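Side-chain contact in phenol hydroxylase component phL (PDB 3U52), which probably serves as an auxiliary subunit of a multicomponent bacterial phenol hydroxylase that oxidises phenol to catechol: residues Asp223-Pro228 with His288-Ala293. Residues are numbered along the deposited sequence; the frame is centred on the assembly and turned at random.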
loop_
_atom_site.group_PDB
_atom_site.type_symbol
_atom_site.label_atom_id
_atom_site.label_comp_id
_atom_site.label_asym_id
_atom_site.label_seq_id
_atom_site.Cartn_x
_atom_site.Cartn_y
_atom_site.Cartn_z
ATOM N N ASP D 223 -38.115 7.219 1.233
ATOM C CA ASP D 223 -36.900 8.006 1.471
ATOM C C ASP D 223 -36.973 9.380 0.816
ATOM O O ASP D 223 -36.484 10.346 1.381
ATOM C CB ASP D 223 -35.658 7.249 0.965
ATOM C CG ASP D 223 -35.352 5.977 1.791
ATOM O OD1 ASP D 223 -36.063 5.653 2.788
ATOM O OD2 ASP D 223 -34.390 5.252 1.423
ATOM N N GLY D 224 -37.573 9.466 -0.369
ATOM C CA GLY D 224 -37.602 10.703 -1.114
ATOM C C GLY D 224 -38.543 11.763 -0.570
ATOM O O GLY D 224 -38.540 12.916 -1.038
ATOM N N MET D 225 -39.363 11.385 0.403
ATOM C CA MET D 225 -40.202 12.335 1.117
ATOM C C MET D 225 -39.693 12.446 2.532
ATOM O O MET D 225 -39.589 13.559 3.059
ATOM C CB MET D 225 -41.667 11.848 1.134
ATOM C CG MET D 225 -42.546 12.445 0.027
ATOM S SD MET D 225 -44.282 11.962 0.243
ATOM C CE MET D 225 -44.247 10.299 -0.436
ATOM N N MET D 226 -39.351 11.302 3.145
ATOM C CA MET D 226 -38.890 11.287 4.544
ATOM C C MET D 226 -37.611 12.087 4.836
ATOM O O MET D 226 -37.555 12.852 5.808
ATOM C CB MET D 226 -38.686 9.857 5.035
ATOM C CG MET D 226 -38.182 9.785 6.463
ATOM S SD MET D 226 -38.239 8.105 7.064
ATOM C CE MET D 226 -36.863 7.419 6.102
ATOM N N TYR D 227 -36.572 11.836 4.045
ATOM C CA TYR D 227 -35.296 12.494 4.265
ATOM C C TYR D 227 -35.400 14.019 4.160
ATOM O O TYR D 227 -34.942 14.693 5.052
ATOM C CB TYR D 227 -34.199 11.875 3.371
ATOM C CG TYR D 227 -33.563 10.725 4.086
ATOM C CD1 TYR D 227 -34.197 9.503 4.154
ATOM C CD2 TYR D 227 -32.351 10.898 4.785
ATOM C CE1 TYR D 227 -33.641 8.447 4.847
ATOM C CE2 TYR D 227 -31.771 9.850 5.493
ATOM C CZ TYR D 227 -32.429 8.641 5.519
ATOM O OH TYR D 227 -31.865 7.608 6.196
ATOM N N PRO D 228 -36.006 14.561 3.068
ATOM C CA PRO D 228 -36.209 16.031 3.088
ATOM C C PRO D 228 -37.044 16.525 4.272
ATOM O O PRO D 228 -36.655 17.495 4.910
ATOM C CB PRO D 228 -36.903 16.323 1.745
ATOM C CG PRO D 228 -36.422 15.120 0.814
ATOM C CD PRO D 228 -36.481 13.957 1.794
ATOM N N HIS D 288 -50.471 3.326 -5.944
ATOM C CA HIS D 288 -50.745 2.555 -4.714
ATOM C C HIS D 288 -49.947 3.034 -3.472
ATOM O O HIS D 288 -50.492 3.195 -2.353
ATOM C CB HIS D 288 -50.539 1.067 -4.966
ATOM C CG HIS D 288 -50.984 0.215 -3.823
ATOM N ND1 HIS D 288 -52.300 0.141 -3.418
ATOM C CD2 HIS D 288 -50.288 -0.580 -2.973
ATOM C CE1 HIS D 288 -52.400 -0.667 -2.375
ATOM N NE2 HIS D 288 -51.193 -1.122 -2.083
ATOM N N TRP D 289 -48.644 3.273 -3.657
ATOM C CA TRP D 289 -47.774 3.470 -2.493
ATOM C C TRP D 289 -47.444 4.886 -2.124
ATOM O O TRP D 289 -47.241 5.168 -0.950
ATOM C CB TRP D 289 -46.457 2.711 -2.709
ATOM C CG TRP D 289 -46.572 1.229 -2.684
ATOM C CD1 TRP D 289 -46.573 0.385 -3.754
ATOM C CD2 TRP D 289 -46.626 0.410 -1.532
ATOM N NE1 TRP D 289 -46.628 -0.917 -3.332
ATOM C CE2 TRP D 289 -46.647 -0.922 -1.967
ATOM C CE3 TRP D 289 -46.619 0.670 -0.157
ATOM C CZ2 TRP D 289 -46.694 -1.990 -1.077
ATOM C CZ3 TRP D 289 -46.666 -0.376 0.713
ATOM C CH2 TRP D 289 -46.706 -1.696 0.256
ATOM N N GLU D 290 -47.347 5.799 -3.093
ATOM C CA GLU D 290 -46.949 7.169 -2.739
ATOM C C GLU D 290 -47.862 7.864 -1.688
ATOM O O GLU D 290 -47.354 8.507 -0.763
ATOM C CB GLU D 290 -46.674 8.032 -3.984
ATOM C CG GLU D 290 -46.173 9.438 -3.677
ATOM C CD GLU D 290 -47.315 10.460 -3.452
ATOM O OE1 GLU D 290 -48.488 10.029 -3.370
ATOM O OE2 GLU D 290 -47.052 11.693 -3.371
ATOM N N PRO D 291 -49.211 7.737 -1.815
ATOM C CA PRO D 291 -50.097 8.323 -0.810
ATOM C C PRO D 291 -50.002 7.618 0.539
ATOM O O PRO D 291 -50.342 8.198 1.543
ATOM C CB PRO D 291 -51.507 8.112 -1.417
ATOM C CG PRO D 291 -51.288 7.852 -2.869
ATOM C CD PRO D 291 -49.974 7.130 -2.928
ATOM N N GLN D 292 -49.569 6.365 0.576
ATOM C CA GLN D 292 -49.343 5.708 1.868
ATOM C C GLN D 292 -48.110 6.264 2.576
ATOM O O GLN D 292 -48.096 6.389 3.788
ATOM C CB GLN D 292 -49.188 4.221 1.673
ATOM C CG GLN D 292 -50.479 3.577 1.210
ATOM C CD GLN D 292 -50.333 2.119 1.087
ATOM O OE1 GLN D 292 -50.110 1.424 2.086
ATOM N NE2 GLN D 292 -50.450 1.614 -0.138
ATOM N N ALA D 293 -47.087 6.607 1.781
ATOM C CA ALA D 293 -45.870 7.269 2.245
ATOM C C ALA D 293 -46.178 8.650 2.810
ATOM O O ALA D 293 -45.706 9.019 3.896
ATOM C CB ALA D 293 -44.839 7.355 1.103
#
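Met225, on helix 211-240, sends its terminal methyl CE against helix 276-302, where Glu290 and Ala293, one turn apart, receive it. Glu290 comes first along the second helix. Its CG lies 3.9 Å from Met225 CE; this methylene is the part of the acidic side chain offered to the methyl. The chain then bends at chi2 (-87°), and the carboxylate, though buried, is paired in a salt bridge with Arg314 of helix 307-322. The same CE also touches the main chain, 3.6 Å from the carbonyl O of Glu290. At Ala293 the CB points at the first helix and meets Met225 CE at 3.4 Å, tighter than usual for two carbons. Here a small residue suits the place: with one methyl at this position, the long methionine can reach the backbone of the second helix, while the nearest CA atoms, those of Met225 and Ala293, are 7.7 Å apart. Methionine suits its own place because an unbranched thioether is slender and flexible; here it is extended at chi2 (-174°) and bent at chi3 (-80°), placing CE against Ala293 CB and the Glu290 carbonyl. Leu297 and Leu317 also touch Met225, extending this apolar patch. A methionine side chain bridging from one helix to the next in this way is typical of the buried interior of an all-helical bundle, the fold of this hydroxylase subunit.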